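Long-range contact in chitooligosaccharide oxidase (Gibberella zeae, PDB 6Y0R), which oxidises the C1 hydroxyl of chitooligosaccharides to the lactone with a covalently bound FAD, passing the electrons to molecular oxygen to give hydrogen peroxide: residues W46-P58 and S330-S342. Sequence-based numbering, arbitrary orientation.
Sequences WKEDGTAYNLRLP and SASYDAHDNFYAS. With FAD (flavin-adenine dinucleotide), chain B.
Asn54 and Asp337 pair through a single backbone bridge: Asp337 N donates to Tyr53 O, and Leu55 N donates to Asp337 O at 2.8 Å. Tyr53 O also accepts from His336 ND1 (3.0 Å), which comes in from the opposite face of the carbonyl plane. This bond lies in the imidazole plane, and Thr51 CG2 and Leu55 CD2 pack against the same ring. The Asn54 side chain extends the pairing. Its CG is anti to the backbone N (chi1 -168°), which carries the amide over the Phe339 ring. The two planes are stacked, 9° apart, with ND2 3.5 Å above the ring centre. Asn54 OD1 accepts from Phe339 N, and on its other face from Arg56 N, closing an Asx turn. Asn54 ND2 donates to Phe339 O at 2.9 Å, nearly straight (169°), and also to Tyr96 O. Phe339 O takes a second bond, from Arg56 NE at 2.8 Å, in the guanidinium plane. The contact joins the two parts of this FAD-linked oxidase fold: 46-58 leaves helix 44-50 and passes beside the FAD, on the flavin-binding side, and Phe339 to Ser342 lie in an outermost strand of the seven-stranded antiparallel sheet. Tyr53 belongs to the FAD pocket. Its CE2 is 3.5 Å from C8M of the flavin and also touches Phe339 CE1, the two rings meeting rim to rim. Tyr333 OH bonds to His94, probably one of the two residues linked covalently to the flavin. Further along, the extended Glu48 side chain lies against Ala331 and Ser332, and two waters lie between Glu48 O and Tyr333 O.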
ATOM      1  N   TRP A  46      -3.606  19.338 -17.013  1.00 30.58           N
ATOM      2  CA  TRP A  46      -3.127  18.000 -17.430  1.00 29.96           C
ATOM      3  C   TRP A  46      -1.814  17.646 -16.719  1.00 29.14           C
ATOM      4  O   TRP A  46      -1.702  16.508 -16.257  1.00 27.48           O
ATOM      5  CB  TRP A  46      -2.946  17.931 -18.948  1.00 30.27           C
ATOM      6  CG  TRP A  46      -2.579  16.574 -19.464  1.00 29.52           C
ATOM      7  CD1 TRP A  46      -1.357  15.962 -19.443  1.00 29.69           C
ATOM      8  CD2 TRP A  46      -3.475  15.660 -20.115  1.00 29.37           C
ATOM      9  NE1 TRP A  46      -1.431  14.735 -20.040  1.00 30.28           N
ATOM     10  CE2 TRP A  46      -2.727  14.503 -20.427  1.00 29.05           C
ATOM     11  CE3 TRP A  46      -4.841  15.689 -20.436  1.00 28.79           C
ATOM     12  CZ2 TRP A  46      -3.290  13.417 -21.103  1.00 28.71           C
ATOM     13  CZ3 TRP A  46      -5.393  14.604 -21.083  1.00 27.58           C
ATOM     14  CH2 TRP A  46      -4.632  13.479 -21.401  1.00 29.12           C
ATOM     15  N   LYS A  47      -0.845  18.551 -16.665  1.00 28.21           N
ATOM     16  CA  LYS A  47       0.446  18.319 -15.961  1.00 31.36           C
ATOM     17  C   LYS A  47       0.181  18.119 -14.465  1.00 30.62           C
ATOM     18  O   LYS A  47       0.820  17.238 -13.870  1.00 27.86           O
ATOM     19  CB  LYS A  47       1.431  19.456 -16.208  1.00 35.16           C
ATOM     20  CG  LYS A  47       1.858  19.562 -17.663  1.00 44.15           C
ATOM     21  CD  LYS A  47       3.254  20.103 -17.857  1.00 50.03           C
ATOM     22  CE  LYS A  47       3.622  20.203 -19.322  1.00 53.16           C
ATOM     23  NZ  LYS A  47       3.980  21.593 -19.690  1.00 57.96           N
ATOM     24  N   GLU A  48      -0.721  18.896 -13.886  1.00 28.23           N
ATOM     25  CA  GLU A  48      -1.051  18.798 -12.438  1.00 31.09           C
ATOM     26  C   GLU A  48      -1.608  17.392 -12.099  1.00 29.31           C
ATOM     27  O   GLU A  48      -1.185  16.802 -11.087  1.00 29.01           O
ATOM     28  CB  GLU A  48      -2.018  19.935 -12.115  1.00 34.94           C
ATOM     29  CG  GLU A  48      -2.471  19.960 -10.685  1.00 36.27           C
ATOM     30  CD  GLU A  48      -3.325  21.156 -10.332  1.00 38.53           C
ATOM     31  OE1 GLU A  48      -2.798  22.053  -9.680  1.00 42.67           O
ATOM     32  OE2 GLU A  48      -4.504  21.182 -10.723  1.00 45.68           O
ATOM     33  N   ASP A  49      -2.525  16.861 -12.903  1.00 24.78           N
ATOM     34  CA  ASP A  49      -3.181  15.551 -12.629  1.00 26.05           C
ATOM     35  C   ASP A  49      -2.436  14.398 -13.311  1.00 24.34           C
ATOM     36  O   ASP A  49      -2.658  13.238 -12.912  1.00 24.39           O
ATOM     37  CB  ASP A  49      -4.638  15.590 -13.091  1.00 25.43           C
ATOM     38  CG  ASP A  49      -5.426  16.674 -12.376  1.00 32.34           C
ATOM     39  OD1 ASP A  49      -5.174  16.877 -11.165  1.00 31.86           O
ATOM     40  OD2 ASP A  49      -6.317  17.287 -13.028  1.00 29.85           O
ATOM     41  N   GLY A  50      -1.623  14.683 -14.328  1.00 21.67           N
ATOM     42  CA  GLY A  50      -1.161  13.682 -15.302  1.00 22.08           C
ATOM     43  C   GLY A  50       0.321  13.421 -15.218  1.00 20.27           C
ATOM     44  O   GLY A  50       0.855  12.801 -16.147  1.00 23.12           O
ATOM     45  N   THR A  51       0.987  13.860 -14.138  1.00 22.81           N
ATOM     46  CA  THR A  51       2.415  13.588 -13.908  1.00 21.98           C
ATOM     47  C   THR A  51       2.507  12.507 -12.838  1.00 22.28           C
ATOM     48  O   THR A  51       2.130  12.781 -11.688  1.00 21.12           O
ATOM     49  CB  THR A  51       3.213  14.821 -13.499  1.00 25.46           C
ATOM     50  OG1 THR A  51       3.012  15.806 -14.520  1.00 28.62           O
ATOM     51  CG2 THR A  51       4.681  14.499 -13.372  1.00 24.97           C
ATOM     52  N   ALA A  52       2.953  11.331 -13.245  1.00 21.52           N
ATOM     53  CA  ALA A  52       3.031  10.152 -12.349  1.00 19.50           C
ATOM     54  C   ALA A  52       3.965  10.471 -11.192  1.00 18.42           C
ATOM     55  O   ALA A  52       4.954  11.212 -11.343  1.00 19.07           O
ATOM     56  CB  ALA A  52       3.454   8.954 -13.130  1.00 19.24           C
ATOM     57  N   TYR A  53       3.638   9.933 -10.018  1.00 16.17           N
ATOM     58  CA  TYR A  53       4.474  10.094  -8.813  1.00 16.73           C
ATOM     59  C   TYR A  53       5.890   9.626  -9.110  1.00 17.79           C
ATOM     60  O   TYR A  53       6.880  10.314  -8.821  1.00 18.73           O
ATOM     61  CB  TYR A  53       3.872   9.233  -7.697  1.00 17.18           C
ATOM     62  CG  TYR A  53       4.771   9.112  -6.505  1.00 17.83           C
ATOM     63  CD1 TYR A  53       5.018  10.211  -5.713  1.00 18.96           C
ATOM     64  CD2 TYR A  53       5.340   7.908  -6.146  1.00 18.99           C
ATOM     65  CE1 TYR A  53       5.856  10.132  -4.615  1.00 20.19           C
ATOM     66  CE2 TYR A  53       6.173   7.813  -5.045  1.00 19.30           C
ATOM     67  CZ  TYR A  53       6.438   8.930  -4.292  1.00 20.37           C
ATOM     68  OH  TYR A  53       7.219   8.860  -3.169  1.00 24.61           O
ATOM     69  N   ASN A  54       6.029   8.439  -9.688  1.00 16.60           N
ATOM     70  CA  ASN A  54       7.352   7.862  -9.994  1.00 17.74           C
ATOM     71  C   ASN A  54       7.863   8.442 -11.325  1.00 18.47           C
ATOM     72  O   ASN A  54       7.262   8.165 -12.350  1.00 20.69           O
ATOM     73  CB  ASN A  54       7.358   6.331 -10.070  1.00 17.38           C
ATOM     74  CG  ASN A  54       8.742   5.724 -10.101  1.00 19.34           C
ATOM     75  OD1 ASN A  54       9.753   6.436 -10.266  1.00 20.15           O
ATOM     76  ND2 ASN A  54       8.818   4.419  -9.862  1.00 18.29           N
ATOM     77  N   LEU A  55       8.905   9.268 -11.265  1.00 19.79           N
ATOM     78  CA  LEU A  55       9.515   9.917 -12.465  1.00 20.18           C
ATOM     79  C   LEU A  55      10.114   8.867 -13.399  1.00 21.99           C
ATOM     80  O   LEU A  55      10.300   9.151 -14.620  1.00 22.61           O
ATOM     81  CB  LEU A  55      10.566  10.913 -11.954  1.00 21.39           C
ATOM     82  CG  LEU A  55       9.980  12.041 -11.096  1.00 23.36           C
ATOM     83  CD1 LEU A  55      11.069  12.939 -10.508  1.00 28.10           C
ATOM     84  CD2 LEU A  55       8.995  12.855 -11.910  1.00 21.13           C
ATOM     85  N   ARG A  56      10.364   7.655 -12.911  1.00 20.06           N
ATOM     86  CA  ARG A  56      10.833   6.559 -13.788  1.00 20.18           C
ATOM     87  C   ARG A  56       9.729   6.086 -14.746  1.00 19.27           C
ATOM     88  O   ARG A  56      10.074   5.471 -15.782  1.00 21.04           O
ATOM     89  CB  ARG A  56      11.341   5.389 -12.947  1.00 18.44           C
ATOM     90  CG  ARG A  56      12.105   4.347 -13.747  1.00 19.13           C
ATOM     91  CD  ARG A  56      12.644   3.261 -12.873  1.00 19.27           C
ATOM     92  NE  ARG A  56      11.595   2.387 -12.305  1.00 18.43           N
ATOM     93  CZ  ARG A  56      11.039   1.372 -12.935  1.00 18.80           C
ATOM     94  NH1 ARG A  56      10.134   0.632 -12.309  1.00 19.27           N
ATOM     95  NH2 ARG A  56      11.329   1.109 -14.207  1.00 20.53           N
ATOM     96  N   LEU A  57       8.454   6.292 -14.422  1.00 19.07           N
ATOM     97  CA  LEU A  57       7.293   5.691 -15.134  1.00 17.66           C
ATOM     98  C   LEU A  57       6.183   6.710 -15.363  1.00 18.57           C
ATOM     99  O   LEU A  57       5.019   6.585 -14.930  1.00 18.46           O
ATOM    100  CB  LEU A  57       6.825   4.472 -14.342  1.00 17.85           C
ATOM    101  CG  LEU A  57       7.773   3.285 -14.320  1.00 18.27           C
ATOM    102  CD1 LEU A  57       7.229   2.196 -13.403  1.00 18.96           C
ATOM    103  CD2 LEU A  57       7.971   2.698 -15.697  1.00 19.45           C
ATOM    104  N   PRO A  58       6.485   7.726 -16.212  1.00 18.24           N
ATOM    105  CA  PRO A  58       5.442   8.605 -16.710  1.00 18.42           C
ATOM    106  C   PRO A  58       4.598   7.911 -17.788  1.00 16.76           C
ATOM    107  O   PRO A  58       5.106   7.028 -18.517  1.00 20.84           O
ATOM    108  CB  PRO A  58       6.272   9.754 -17.347  1.00 19.18           C
ATOM    109  CG  PRO A  58       7.468   9.036 -17.853  1.00 19.56           C
ATOM    110  CD  PRO A  58       7.819   8.018 -16.763  1.00 19.68           C
ATOM    111  N   SER A 330      -4.819  19.728  -1.610  1.00 26.09           N
ATOM    112  CA  SER A 330      -4.728  20.570  -2.830  1.00 26.41           C
ATOM    113  C   SER A 330      -4.640  19.699  -4.081  1.00 29.06           C
ATOM    114  O   SER A 330      -3.901  18.701  -4.090  1.00 25.97           O
ATOM    115  CB  SER A 330      -3.564  21.493  -2.798  1.00 27.39           C
ATOM    116  OG  SER A 330      -3.557  22.285  -3.979  1.00 27.60           O
ATOM    117  N   ALA A 331      -5.283  20.133  -5.162  1.00 26.20           N
ATOM    118  CA  ALA A 331      -5.108  19.529  -6.504  1.00 27.01           C
ATOM    119  C   ALA A 331      -3.657  19.677  -6.983  1.00 26.24           C
ATOM    120  O   ALA A 331      -3.238  18.884  -7.857  1.00 27.40           O
ATOM    121  CB  ALA A 331      -6.091  20.172  -7.467  1.00 26.88           C
ATOM    122  N   SER A 332      -2.863  20.620  -6.432  1.00 24.38           N
ATOM    123  CA  SER A 332      -1.450  20.855  -6.839  1.00 25.08           C
ATOM    124  C   SER A 332      -0.459  19.867  -6.181  1.00 21.85           C
ATOM    125  O   SER A 332       0.712  20.047  -6.355  1.00 24.68           O
ATOM    126  CB  SER A 332      -1.052  22.287  -6.593  1.00 27.15           C
ATOM    127  OG  SER A 332      -1.045  22.555  -5.202  1.00 33.59           O
ATOM    128  N   TYR A 333      -0.930  18.843  -5.460  1.00 22.11           N
ATOM    129  CA  TYR A 333      -0.035  17.784  -4.912  1.00 21.61           C
ATOM    130  C   TYR A 333       1.000  17.388  -5.962  1.00 21.29           C
ATOM    131  O   TYR A 333       0.605  17.077  -7.111  1.00 24.06           O
ATOM    132  CB  TYR A 333      -0.855  16.565  -4.495  1.00 20.54           C
ATOM    133  CG  TYR A 333      -0.033  15.540  -3.752  1.00 21.81           C
ATOM    134  CD1 TYR A 333       0.137  15.633  -2.376  1.00 21.60           C
ATOM    135  CD2 TYR A 333       0.541  14.462  -4.418  1.00 20.76           C
ATOM    136  CE1 TYR A 333       0.923  14.719  -1.692  1.00 19.76           C
ATOM    137  CE2 TYR A 333       1.339  13.542  -3.747  1.00 20.14           C
ATOM    138  CZ  TYR A 333       1.494  13.658  -2.380  1.00 19.86           C
ATOM    139  OH  TYR A 333       2.278  12.763  -1.718  1.00 19.71           O
ATOM    140  N   ASP A 334       2.291  17.425  -5.616  1.00 22.42           N
ATOM    141  CA  ASP A 334       3.355  17.145  -6.605  1.00 24.66           C
ATOM    142  C   ASP A 334       4.553  16.493  -5.939  1.00 22.73           C
ATOM    143  O   ASP A 334       5.685  16.756  -6.373  1.00 24.97           O
ATOM    144  CB  ASP A 334       3.749  18.439  -7.343  1.00 30.18           C
ATOM    145  CG  ASP A 334       4.489  19.422  -6.457  1.00 36.89           C
ATOM    146  OD1 ASP A 334       4.446  19.265  -5.208  1.00 38.55           O
ATOM    147  OD2 ASP A 334       5.074  20.362  -7.018  1.00 42.47           O
ATOM    148  N   ALA A 335       4.334  15.574  -4.995  1.00 20.97           N
ATOM    149  CA  ALA A 335       5.427  14.721  -4.491  1.00 21.13           C
ATOM    150  C   ALA A 335       5.926  13.834  -5.640  1.00 20.67           C
ATOM    151  O   ALA A 335       5.091  13.395  -6.489  1.00 20.51           O
ATOM    152  CB  ALA A 335       4.922  13.890  -3.328  1.00 23.02           C
ATOM    153  N   HIS A 336       7.231  13.585  -5.698  1.00 19.57           N
ATOM    154  CA  HIS A 336       7.852  12.691  -6.698  1.00 20.38           C
ATOM    155  C   HIS A 336       9.025  11.946  -6.077  1.00 21.11           C
ATOM    156  O   HIS A 336       9.648  12.444  -5.125  1.00 24.33           O
ATOM    157  CB  HIS A 336       8.298  13.472  -7.951  1.00 22.35           C
ATOM    158  CG  HIS A 336       7.162  13.999  -8.751  1.00 21.74           C
ATOM    159  ND1 HIS A 336       6.316  13.166  -9.484  1.00 23.88           N
ATOM    160  CD2 HIS A 336       6.702  15.262  -8.908  1.00 24.17           C
ATOM    161  CE1 HIS A 336       5.367  13.907 -10.033  1.00 26.31           C
ATOM    162  NE2 HIS A 336       5.595  15.199  -9.698  1.00 23.88           N
ATOM    163  N   ASP A 337       9.319  10.796  -6.653  1.00 21.54           N
ATOM    164  CA  ASP A 337      10.611  10.128  -6.507  1.00 20.06           C
ATOM    165  C   ASP A 337      10.927   9.489  -7.839  1.00 20.08           C
ATOM    166  O   ASP A 337      10.064   9.421  -8.691  1.00 22.50           O
ATOM    167  CB  ASP A 337      10.583   9.172  -5.298  1.00 21.93           C
ATOM    168  CG  ASP A 337      11.973   8.736  -4.842  1.00 27.49           C
ATOM    169  OD1 ASP A 337      12.990   9.301  -5.357  1.00 29.72           O
ATOM    170  OD2 ASP A 337      12.062   7.821  -3.991  1.00 32.22           O
ATOM    171  N   ASN A 338      12.153   9.020  -7.990  1.00 19.62           N
ATOM    172  CA  ASN A 338      12.656   8.369  -9.230  1.00 19.75           C
ATOM    173  C   ASN A 338      13.280   7.040  -8.819  1.00 19.14           C
ATOM    174  O   ASN A 338      14.380   7.034  -8.305  1.00 20.47           O
ATOM    175  CB  ASN A 338      13.657   9.286  -9.945  1.00 21.01           C
ATOM    176  CG  ASN A 338      14.024   8.819 -11.329  1.00 23.19           C
ATOM    177  OD1 ASN A 338      13.591   7.774 -11.803  1.00 21.47           O
ATOM    178  ND2 ASN A 338      14.893   9.584 -11.985  1.00 23.15           N
ATOM    179  N   PHE A 339      12.517   5.955  -8.885  1.00 17.11           N
ATOM    180  CA  PHE A 339      12.898   4.718  -8.161  1.00 17.71           C
ATOM    181  C   PHE A 339      12.342   3.453  -8.790  1.00 17.95           C
ATOM    182  O   PHE A 339      11.502   3.467  -9.688  1.00 18.46           O
ATOM    183  CB  PHE A 339      12.432   4.859  -6.718  1.00 19.70           C
ATOM    184  CG  PHE A 339      10.940   4.792  -6.570  1.00 18.30           C
ATOM    185  CD1 PHE A 339      10.147   5.890  -6.828  1.00 19.47           C
ATOM    186  CD2 PHE A 339      10.327   3.627  -6.125  1.00 18.58           C
ATOM    187  CE1 PHE A 339       8.773   5.874  -6.639  1.00 19.29           C
ATOM    188  CE2 PHE A 339       8.944   3.616  -5.909  1.00 18.98           C
ATOM    189  CZ  PHE A 339       8.170   4.716  -6.207  1.00 18.87           C
ATOM    190  N   TYR A 340      12.899   2.354  -8.326  1.00 17.32           N
ATOM    191  CA  TYR A 340      12.415   0.991  -8.565  1.00 17.25           C
ATOM    192  C   TYR A 340      12.270   0.312  -7.196  1.00 16.89           C
ATOM    193  O   TYR A 340      12.998   0.611  -6.272  1.00 18.14           O
ATOM    194  CB  TYR A 340      13.387   0.228  -9.451  1.00 17.04           C
ATOM    195  CG  TYR A 340      13.057  -1.227  -9.601  1.00 15.68           C
ATOM    196  CD1 TYR A 340      11.841  -1.646 -10.127  1.00 16.37           C
ATOM    197  CD2 TYR A 340      13.928  -2.203  -9.140  1.00 16.51           C
ATOM    198  CE1 TYR A 340      11.520  -2.982 -10.228  1.00 16.04           C
ATOM    199  CE2 TYR A 340      13.637  -3.544  -9.268  1.00 16.65           C
ATOM    200  CZ  TYR A 340      12.410  -3.944  -9.774  1.00 16.79           C
ATOM    201  OH  TYR A 340      12.139  -5.275  -9.881  1.00 18.43           O
ATOM    202  N   ALA A 341      11.234  -0.499  -7.061  1.00 15.57           N
ATOM    203  CA  ALA A 341      10.941  -1.203  -5.800  1.00 15.85           C
ATOM    204  C   ALA A 341      10.468  -2.598  -6.100  1.00 16.48           C
ATOM    205  O   ALA A 341      10.029  -2.934  -7.219  1.00 16.86           O
ATOM    206  CB  ALA A 341       9.899  -0.438  -5.019  1.00 17.26           C
ATOM    207  N   SER A 342      10.522  -3.422  -5.064  1.00 16.17           N
ATOM    208  CA  SER A 342       9.937  -4.777  -5.097  1.00 16.11           C
ATOM    209  C   SER A 342       9.556  -5.114  -3.658  1.00 14.91           C
ATOM    210  O   SER A 342       9.704  -4.257  -2.796  1.00 16.22           O
ATOM    211  CB  SER A 342      10.929  -5.783  -5.646  1.00 17.09           C
ATOM    212  OG  SER A 342      10.363  -7.041  -5.854  1.00 18.07           O
TER
HETATM  213  PA  FAD B 501      -2.956   5.384  -7.115  1.00 15.29           P
HETATM  214  O1A FAD B 501      -1.758   5.377  -7.974  1.00 14.49           O
HETATM  215  O2A FAD B 501      -3.957   6.460  -7.249  1.00 15.95           O
HETATM  216  O5B FAD B 501      -3.735   4.000  -7.235  1.00 15.10           O
HETATM  217  C5B FAD B 501      -3.129   2.754  -6.890  1.00 15.34           C
HETATM  218  C4B FAD B 501      -3.898   1.622  -7.546  1.00 15.19           C
HETATM  219  O4B FAD B 501      -5.249   1.587  -7.018  1.00 14.90           O
HETATM  220  C3B FAD B 501      -4.095   1.693  -9.074  1.00 15.69           C
HETATM  221  O3B FAD B 501      -4.262   0.381  -9.628  1.00 16.54           O
HETATM  222  C2B FAD B 501      -5.403   2.463  -9.196  1.00 15.29           C
HETATM  223  O2B FAD B 501      -6.064   2.319 -10.456  1.00 16.92           O
HETATM  224  C1B FAD B 501      -6.183   1.877  -8.051  1.00 15.21           C
HETATM  225  N9A FAD B 501      -7.212   2.749  -7.506  1.00 16.02           N
HETATM  226  C8A FAD B 501      -7.001   3.918  -6.822  1.00 17.98           C
HETATM  227  N7A FAD B 501      -8.134   4.499  -6.450  1.00 16.51           N
HETATM  228  C5A FAD B 501      -9.131   3.658  -6.931  1.00 16.67           C
HETATM  229  C6A FAD B 501     -10.536   3.723  -6.870  1.00 18.16           C
HETATM  230  N6A FAD B 501     -11.166   4.710  -6.228  1.00 16.83           N
HETATM  231  N1A FAD B 501     -11.259   2.742  -7.478  1.00 17.47           N
HETATM  232  C2A FAD B 501     -10.571   1.781  -8.127  1.00 19.80           C
HETATM  233  N3A FAD B 501      -9.250   1.604  -8.229  1.00 18.07           N
HETATM  234  C4A FAD B 501      -8.572   2.587  -7.608  1.00 17.24           C
HETATM  235  N1  FAD B 501       1.828   1.340   1.647  1.00 15.81           N
HETATM  236  C2  FAD B 501       1.589   0.771   2.838  1.00 16.63           C
HETATM  237  O2  FAD B 501       0.869  -0.290   2.924  1.00 15.60           O
HETATM  238  N3  FAD B 501       2.084   1.348   3.972  1.00 16.96           N
HETATM  239  C4  FAD B 501       2.847   2.505   3.974  1.00 18.66           C
HETATM  240  O4  FAD B 501       3.257   2.988   5.043  1.00 19.77           O
HETATM  241  C4X FAD B 501       3.105   3.131   2.731  1.00 19.26           C
HETATM  242  N5  FAD B 501       3.786   4.279   2.702  1.00 20.21           N
HETATM  243  C5X FAD B 501       3.900   4.927   1.492  1.00 18.99           C
HETATM  244  C6  FAD B 501       4.553   6.188   1.441  1.00 18.63           C
HETATM  245  C7  FAD B 501       4.707   6.860   0.240  1.00 17.73           C
HETATM  246  C7M FAD B 501       5.431   8.192   0.187  1.00 18.86           C
HETATM  247  C8  FAD B 501       4.136   6.300  -0.976  1.00 16.24           C
HETATM  248  C8M FAD B 501       4.153   7.026  -2.307  1.00 17.24           C
HETATM  249  C9  FAD B 501       3.530   5.028  -0.910  1.00 18.27           C
HETATM  250  C9A FAD B 501       3.410   4.334   0.301  1.00 17.85           C
HETATM  251  N10 FAD B 501       2.762   3.087   0.355  1.00 17.13           N
HETATM  252  C10 FAD B 501       2.553   2.453   1.585  1.00 17.39           C
HETATM  253  C1' FAD B 501       2.264   2.422  -0.853  1.00 16.50           C
HETATM  254  C2' FAD B 501       0.794   2.762  -1.109  1.00 16.12           C
HETATM  255  O2' FAD B 501      -0.056   2.031  -0.223  1.00 14.90           O
HETATM  256  C3' FAD B 501       0.482   2.411  -2.540  1.00 17.02           C
HETATM  257  O3' FAD B 501       1.363   3.222  -3.351  1.00 15.69           O
HETATM  258  C4' FAD B 501      -0.993   2.686  -2.843  1.00 18.13           C
HETATM  259  O4' FAD B 501      -1.483   1.839  -3.898  1.00 19.36           O
HETATM  260  C5' FAD B 501      -1.160   4.131  -3.217  1.00 15.21           C
HETATM  261  O5' FAD B 501      -2.553   4.481  -3.318  1.00 15.69           O
HETATM  262  P   FAD B 501      -2.917   5.786  -4.140  1.00 14.90           P
HETATM  263  O1P FAD B 501      -4.389   5.965  -4.102  1.00 15.18           O
HETATM  264  O2P FAD B 501      -2.073   6.942  -3.748  1.00 15.29           O
HETATM  265  O3P FAD B 501      -2.378   5.371  -5.611  1.00 15.28           O
HETATM  266  O   HOH W   1      -1.275  15.606  -8.222  1.00 32.94           O
HETATM  267  O   HOH W   2       0.643  18.099  -9.358  1.00 38.45           O